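Local coordinates for protein oxygen-independent coproporphyrinogen III oxidase (PDB 1OLT) that catalyses the oxygen-independent oxidative decarboxylation of two propionate groups of coproporphyrinogen III, giving protoporphyrinogen IX in heme biosynthesis, with a [4Fe-4S] cluster and S-adenosylmethionine, at residues Q39-A44 against V94-L99; D318-G323 against S330-C335. One frame throughout, in Å; residues are numbered along the deposited sequence.

Contact 1 (Q39-A44 against V94-L99)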
ATOM      1  N   GLN A  39       9.023  23.123  11.620  0.70 18.79           N
ATOM      2  CA  GLN A  39       8.503  23.221  12.951  0.70 19.52           C
ATOM      3  C   GLN A  39       7.233  22.344  13.051  0.70 19.51           C
ATOM      4  O   GLN A  39       6.973  21.724  14.077  0.70 22.35           O
ATOM      5  CB  GLN A  39       8.322  24.733  13.386  0.70 19.84           C
ATOM      6  CG  GLN A  39       9.695  25.503  13.523  0.70 20.67           C
ATOM      7  CD  GLN A  39      10.695  24.811  14.474  0.70 21.06           C
ATOM      8  OE1 GLN A  39      10.382  24.621  15.651  0.70 22.34           O
ATOM      9  NE2 GLN A  39      11.879  24.442  13.966  0.70 17.20           N
ATOM     10  N   ALA A  40       6.411  22.353  12.000  1.00 19.10           N
ATOM     11  CA  ALA A  40       5.134  21.636  12.061  1.00 18.10           C
ATOM     12  C   ALA A  40       5.467  20.197  12.248  1.00 16.94           C
ATOM     13  O   ALA A  40       4.814  19.489  12.988  1.00 16.28           O
ATOM     14  CB  ALA A  40       4.324  21.832  10.775  1.00 18.72           C
ATOM     15  N   PHE A  41       6.563  19.770  11.621  1.00 14.94           N
ATOM     16  CA  PHE A  41       6.985  18.410  11.738  1.00 15.11           C
ATOM     17  C   PHE A  41       7.384  18.093  13.176  1.00 14.96           C
ATOM     18  O   PHE A  41       7.045  17.044  13.722  1.00 14.52           O
ATOM     19  CB  PHE A  41       8.168  18.114  10.754  1.00 14.52           C
ATOM     20  CG  PHE A  41       8.586  16.731  10.741  1.00 14.09           C
ATOM     21  CD1 PHE A  41       7.887  15.813  10.014  1.00 16.90           C
ATOM     22  CD2 PHE A  41       9.680  16.308  11.463  1.00 15.65           C
ATOM     23  CE1 PHE A  41       8.276  14.468   9.973  1.00 17.62           C
ATOM     24  CE2 PHE A  41      10.087  14.950  11.449  1.00 18.23           C
ATOM     25  CZ  PHE A  41       9.396  14.041  10.710  1.00 17.62           C
ATOM     26  N   LEU A  42       8.157  18.974  13.767  1.00 14.96           N
ATOM     27  CA  LEU A  42       8.600  18.740  15.137  1.00 16.01           C
ATOM     28  C   LEU A  42       7.405  18.755  16.112  1.00 15.94           C
ATOM     29  O   LEU A  42       7.375  17.940  17.014  1.00 16.52           O
ATOM     30  CB  LEU A  42       9.631  19.763  15.542  1.00 16.55           C
ATOM     31  CG  LEU A  42      10.917  19.671  14.706  1.00 15.06           C
ATOM     32  CD1 LEU A  42      11.859  20.779  15.203  1.00 18.51           C
ATOM     33  CD2 LEU A  42      11.598  18.350  14.819  1.00 16.82           C
ATOM     34  N   GLN A  43       6.436  19.645  15.905  1.00 15.70           N
ATOM     35  CA  GLN A  43       5.208  19.635  16.722  1.00 16.96           C
ATOM     36  C   GLN A  43       4.460  18.319  16.559  1.00 16.24           C
ATOM     37  O   GLN A  43       3.897  17.812  17.527  1.00 15.62           O
ATOM     38  CB  GLN A  43       4.264  20.772  16.335  1.00 17.44           C
ATOM     39  CG  GLN A  43       4.699  22.117  16.782  1.00 22.07           C
ATOM     40  CD  GLN A  43       3.609  23.228  16.493  1.00 28.80           C
ATOM     41  OE1 GLN A  43       2.464  22.902  16.102  1.00 33.17           O
ATOM     42  NE2 GLN A  43       3.975  24.514  16.698  1.00 28.70           N
ATOM     43  N   ALA A  44       4.489  17.728  15.342  1.00 15.80           N
ATOM     44  CA  ALA A  44       3.810  16.458  15.105  1.00 15.05           C
ATOM     45  C   ALA A  44       4.494  15.340  15.878  1.00 14.72           C
ATOM     46  O   ALA A  44       3.839  14.472  16.488  1.00 13.97           O
ATOM     47  CB  ALA A  44       3.789  16.131  13.633  1.00 15.71           C
ATOM     48  N   VAL A  94      20.543   9.562  10.744  1.00 14.11           N
ATOM     49  CA  VAL A  94      21.336  10.170  11.797  1.00 15.73           C
ATOM     50  C   VAL A  94      20.710  11.470  12.327  1.00 14.73           C
ATOM     51  O   VAL A  94      20.779  11.751  13.488  1.00 13.85           O
ATOM     52  CB  VAL A  94      22.821  10.361  11.232  1.00 16.84           C
ATOM     53  CG1 VAL A  94      23.449  11.502  11.737  1.00 19.60           C
ATOM     54  CG2 VAL A  94      23.604   9.021  11.481  1.00 18.31           C
ATOM     55  N   HIS A  95      20.075  12.237  11.446  1.00 14.90           N
ATOM     56  CA  HIS A  95      19.410  13.453  11.843  1.00 15.01           C
ATOM     57  C   HIS A  95      17.967  13.268  12.419  1.00 13.74           C
ATOM     58  O   HIS A  95      17.623  13.962  13.316  1.00 12.13           O
ATOM     59  CB  HIS A  95      19.417  14.441  10.681  1.00 15.48           C
ATOM     60  CG  HIS A  95      20.805  14.921  10.334  1.00 20.43           C
ATOM     61  ND1 HIS A  95      21.250  16.190  10.654  1.00 22.79           N
ATOM     62  CD2 HIS A  95      21.853  14.299   9.723  1.00 18.56           C
ATOM     63  CE1 HIS A  95      22.507  16.333  10.242  1.00 20.96           C
ATOM     64  NE2 HIS A  95      22.900  15.201   9.692  1.00 23.57           N
ATOM     65  N   ARG A  96      17.179  12.332  11.897  1.00 13.58           N
ATOM     66  CA  ARG A  96      15.773  12.140  12.305  1.00 13.07           C
ATOM     67  C   ARG A  96      15.619  11.221  13.492  1.00 13.02           C
ATOM     68  O   ARG A  96      14.831  11.508  14.403  1.00 10.57           O
ATOM     69  CB  ARG A  96      14.914  11.597  11.171  1.00 14.42           C
ATOM     70  CG  ARG A  96      14.568  12.605  10.127  1.00 16.00           C
ATOM     71  CD  ARG A  96      13.729  13.694  10.716  1.00 18.98           C
ATOM     72  NE  ARG A  96      13.049  14.572   9.781  1.00 19.21           N
ATOM     73  CZ  ARG A  96      12.945  15.903   9.917  1.00 19.31           C
ATOM     74  NH1 ARG A  96      13.590  16.567  10.861  1.00 20.61           N
ATOM     75  NH2 ARG A  96      12.233  16.600   9.037  1.00 22.09           N
ATOM     76  N   ALA A  97      16.408  10.173  13.537  1.00 11.44           N
ATOM     77  CA  ALA A  97      16.271   9.178  14.584  1.00 13.31           C
ATOM     78  C   ALA A  97      16.353   9.649  16.049  1.00 14.45           C
ATOM     79  O   ALA A  97      15.608   9.105  16.875  1.00 16.02           O
ATOM     80  CB  ALA A  97      17.207   8.021  14.336  1.00 14.21           C
ATOM     81  N   PRO A  98      17.206  10.616  16.418  1.00 14.67           N
ATOM     82  CA  PRO A  98      17.183  11.117  17.797  1.00 14.83           C
ATOM     83  C   PRO A  98      15.839  11.717  18.218  1.00 14.41           C
ATOM     84  O   PRO A  98      15.548  11.725  19.393  1.00 12.75           O
ATOM     85  CB  PRO A  98      18.303  12.185  17.843  1.00 15.41           C
ATOM     86  CG  PRO A  98      19.221  11.820  16.679  1.00 14.96           C
ATOM     87  CD  PRO A  98      18.299  11.230  15.617  1.00 15.34           C
ATOM     88  N   LEU A  99      15.034  12.179  17.268  1.00 13.80           N
ATOM     89  CA  LEU A  99      13.691  12.695  17.573  1.00 14.14           C
ATOM     90  C   LEU A  99      12.772  11.581  18.132  1.00 14.21           C
ATOM     91  O   LEU A  99      11.791  11.857  18.796  1.00 13.34           O
ATOM     92  CB  LEU A  99      13.050  13.315  16.334  1.00 14.23           C
ATOM     93  CG  LEU A  99      13.793  14.468  15.665  1.00 15.89           C
ATOM     94  CD1 LEU A  99      13.059  14.852  14.459  1.00 17.04           C
ATOM     95  CD2 LEU A  99      13.961  15.655  16.587  1.00 18.81           C
TER
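Phe41 and Arg96 meet face to face, a flat hydrocarbon ring against a flat cation. Their planes lie only 17° apart, and the overlap is offset: Phe41 CE2 stands over the centre of the guanidinium, 3.4 Å from Arg96 CZ, while Arg96 NH2 lies above the rim of the ring, 3.5 Å from Phe41 CD2. Phe41 points toward 94-99 from its CB, and with CG anti to the backbone N (chi1 -176°) its ring is laid against the guanidinium; Arg96 starts off less directly, and a bend at chi2 (-64°) brings its head back over the ring. No hydrogen bond crosses the contact. The charge is met instead by Glu38, one residue before 39-44, whose OE2 forms a salt bridge with Arg96 NH1 and probably helps fix the rotation of the guanidinium, an instance of how one arginine can serve an aromatic face and an acid at once. A leucine at Arg96 would probably cost Glu38 this ion pair and uncover part of the Phe41 face. Leu99 CD1 sits at the ring edge, 4.2 Å from Phe41 CE2, and touches Leu42 CD2 at 3.8 Å, the two leucines crossing at about a right angle. Helix 38-45 is joined to the C-terminal part of helix 80-96 and the 3-10 segment 97-99, with Leu357 of strand 357-362 touching both Phe41 and Arg96, and Ala337 of strand 335-339 packing on Phe41.

Contact 2 (D318-G323 against S330-C335)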
ATOM      1  N   ASP A 318      -3.053   3.132  15.225  1.00 29.22           N
ATOM      2  CA  ASP A 318      -2.526   4.131  16.176  1.00 27.97           C
ATOM      3  C   ASP A 318      -1.000   3.975  16.323  1.00 25.21           C
ATOM      4  O   ASP A 318      -0.491   3.900  17.434  1.00 24.29           O
ATOM      5  CB  ASP A 318      -3.225   4.096  17.578  1.00 28.77           C
ATOM      6  CG  ASP A 318      -4.665   4.752  17.586  1.00 32.22           C
ATOM      7  OD1 ASP A 318      -5.066   5.471  16.628  1.00 36.50           O
ATOM      8  OD2 ASP A 318      -5.463   4.568  18.533  1.00 33.80           O
ATOM      9  N   THR A 319      -0.286   3.909  15.193  1.00 22.23           N
ATOM     10  CA  THR A 319       1.149   4.086  15.193  1.00 20.77           C
ATOM     11  C   THR A 319       1.504   5.411  14.506  1.00 18.74           C
ATOM     12  O   THR A 319       0.774   5.888  13.658  1.00 16.44           O
ATOM     13  CB  THR A 319       1.902   2.915  14.478  1.00 21.86           C
ATOM     14  OG1 THR A 319       1.619   2.942  13.067  1.00 22.56           O
ATOM     15  CG2 THR A 319       1.385   1.577  14.972  1.00 23.14           C
ATOM     16  N   ASP A 320       2.644   5.990  14.886  1.00 16.20           N
ATOM     17  CA  ASP A 320       3.213   7.041  14.100  1.00 15.26           C
ATOM     18  C   ASP A 320       4.099   6.337  13.066  1.00 14.24           C
ATOM     19  O   ASP A 320       4.804   5.377  13.409  1.00 13.60           O
ATOM     20  CB  ASP A 320       4.056   7.964  14.949  1.00 15.61           C
ATOM     21  CG  ASP A 320       3.252   8.916  15.780  1.00 15.80           C
ATOM     22  OD1 ASP A 320       2.129   9.263  15.401  1.00 16.00           O
ATOM     23  OD2 ASP A 320       3.694   9.392  16.858  1.00 17.56           O
ATOM     24  N   LEU A 321       4.081   6.830  11.830  1.00 12.51           N
ATOM     25  CA  LEU A 321       4.804   6.224  10.719  1.00 12.89           C
ATOM     26  C   LEU A 321       5.822   7.235  10.225  1.00 12.18           C
ATOM     27  O   LEU A 321       5.452   8.339   9.808  1.00 11.84           O
ATOM     28  CB  LEU A 321       3.843   5.911   9.583  1.00 13.91           C
ATOM     29  CG  LEU A 321       4.497   5.708   8.201  1.00 17.49           C
ATOM     30  CD1 LEU A 321       4.932   4.357   8.221  1.00 19.57           C
ATOM     31  CD2 LEU A 321       3.485   5.997   7.020  1.00 20.85           C
ATOM     32  N   LEU A 322       7.095   6.881  10.329  1.00 11.34           N
ATOM     33  CA  LEU A 322       8.163   7.690   9.803  1.00 11.55           C
ATOM     34  C   LEU A 322       8.647   7.116   8.489  1.00 11.05           C
ATOM     35  O   LEU A 322       9.100   5.960   8.404  1.00 10.70           O
ATOM     36  CB  LEU A 322       9.350   7.756  10.780  1.00 10.85           C
ATOM     37  CG  LEU A 322      10.539   8.530  10.275  1.00 12.66           C
ATOM     38  CD1 LEU A 322      10.264  10.040  10.101  1.00 13.05           C
ATOM     39  CD2 LEU A 322      11.785   8.301  11.201  1.00 14.62           C
ATOM     40  N   GLY A 323       8.634   7.956   7.478  1.00 11.70           N
ATOM     41  CA  GLY A 323       8.999   7.560   6.153  1.00 12.27           C
ATOM     42  C   GLY A 323      10.340   8.200   5.814  1.00 12.11           C
ATOM     43  O   GLY A 323      10.531   9.427   5.983  1.00 12.13           O
ATOM     44  N   SER A 330       5.380  10.273   5.755  1.00 11.13           N
ATOM     45  CA  SER A 330       5.246  10.043   7.191  1.00 11.39           C
ATOM     46  C   SER A 330       3.802  10.408   7.612  1.00 12.07           C
ATOM     47  O   SER A 330       3.267  11.356   7.074  1.00 12.20           O
ATOM     48  CB  SER A 330       6.202  10.943   7.954  1.00 10.98           C
ATOM     49  OG  SER A 330       7.562  10.729   7.604  1.00 12.22           O
ATOM     50  N   MET A 331       3.209   9.644   8.540  1.00 12.36           N
ATOM     51  CA  MET A 331       1.949   9.941   9.180  1.00 14.78           C
ATOM     52  C   MET A 331       2.204  10.000  10.695  1.00 14.12           C
ATOM     53  O   MET A 331       2.287   8.981  11.361  1.00 13.61           O
ATOM     54  CB  MET A 331       0.948   8.864   8.863  1.00 15.66           C
ATOM     55  CG  MET A 331       0.745   8.842   7.376  1.00 24.15           C
ATOM     56  SD  MET A 331      -0.417   7.610   6.669  1.00 38.38           S
ATOM     57  CE  MET A 331      -0.037   5.923   7.562  1.00 32.72           C
ATOM     58  N   ILE A 332       2.347  11.209  11.210  1.00 13.17           N
ATOM     59  CA  ILE A 332       2.799  11.389  12.565  1.00 13.56           C
ATOM     60  C   ILE A 332       1.951  12.468  13.262  1.00 13.08           C
ATOM     61  O   ILE A 332       1.805  13.551  12.758  1.00 12.70           O
ATOM     62  CB  ILE A 332       4.301  11.818  12.591  1.00 12.86           C
ATOM     63  CG1 ILE A 332       5.206  10.733  11.946  1.00 14.54           C
ATOM     64  CG2 ILE A 332       4.764  12.032  14.005  1.00 12.95           C
ATOM     65  CD1 ILE A 332       6.626  11.174  11.848  1.00 17.43           C
ATOM     66  N   GLY A 333       1.484  12.195  14.438  1.00 12.82           N
ATOM     67  CA  GLY A 333       0.829  13.229  15.257  1.00 13.84           C
ATOM     68  C   GLY A 333      -0.272  14.067  14.563  1.00 13.89           C
ATOM     69  O   GLY A 333      -0.191  15.275  14.547  1.00 12.79           O
ATOM     70  N   ASP A 334      -1.193  13.385  13.903  1.00 15.22           N
ATOM     71  CA  ASP A 334      -2.201  13.997  13.043  1.00 15.31           C
ATOM     72  C   ASP A 334      -1.654  14.952  11.944  1.00 15.83           C
ATOM     73  O   ASP A 334      -2.289  15.968  11.618  1.00 14.32           O
ATOM     74  CB  ASP A 334      -3.315  14.650  13.877  1.00 16.98           C
ATOM     75  CG  ASP A 334      -3.848  13.699  14.980  1.00 16.98           C
ATOM     76  OD1 ASP A 334      -4.248  12.526  14.734  1.00 21.83           O
ATOM     77  OD2 ASP A 334      -3.765  14.008  16.123  1.00 19.49           O
ATOM     78  N   CYS A 335      -0.487  14.597  11.374  1.00 15.55           N
ATOM     79  CA  CYS A 335       0.044  15.297  10.216  1.00 16.91           C
ATOM     80  C   CYS A 335       0.528  14.299   9.186  1.00 15.49           C
ATOM     81  O   CYS A 335       0.840  13.171   9.512  1.00 15.88           O
ATOM     82  CB  CYS A 335       1.218  16.242  10.561  1.00 17.11           C
ATOM     83  SG  CYS A 335       0.853  17.492  11.765  1.00 25.87           S
TER
HETATM   84  O   HOH W   1       8.645  11.356   5.306  1.00 23.19           O
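The carboxylate of Asp320 is the flat side-chain group here, and it is approached from above: Gly333 N gives a nearly straight bond to Asp320 OD1 (3.2 Å), 51° out of the carboxylate plane. Ile332 CG2 lies over the same face, 3.9 Å above Asp320 CG, and Asp320 OD2 forms a salt bridge with Arg103. Next along the strand, Leu321 and Met331 are an antiparallel hydrogen-bonded pair. Leu321 N bonds to Met331 O at 2.8 Å, and Met331 N returns the bond to Leu321 O at 2.9 Å, less straight (135° at hydrogen). Their side chains meet on one side of the pair, where a turn at chi3 (-44°) sets Met331 CE 3.6 Å from Leu321 CD2. Leu322 CD1 and Ile332 CD1 touch on the other. At the far end Ser330 OG accepts from Gly323 N at 3.0 Å, and a water bridges it to Gly323 O. The serine hydroxyl and the aspartate carboxylate thus extend the pairing where backbone bonds give out, while Leu321, which touches bound S-adenosylmethionine, is held by both its N and its O, probably steadying that wall of the cofactor pocket.

From the N terminus, helix 38-45 comes first, and contact 1 closes a long loop when the chain returns at 94-99, having passed through strands 53-62 and 74-75 and most of helix 80-96. Contact 2 opens much later and closes a short hairpin-like turn between 318-323 and 330-335, so the two follow in series, neither nested nor crossed. They nevertheless touch in space: Phe41 packs on Leu322 and Ile332, and Ala44 on Ile332 and Cys335. Strand 320-324 runs parallel to strand 53-62 in the large mixed sheet, whereas 329-332 edges the three-stranded antiparallel sheet; contact 2 couples these sheets, and contact 1 ties the early helix beside them to helix 80-96.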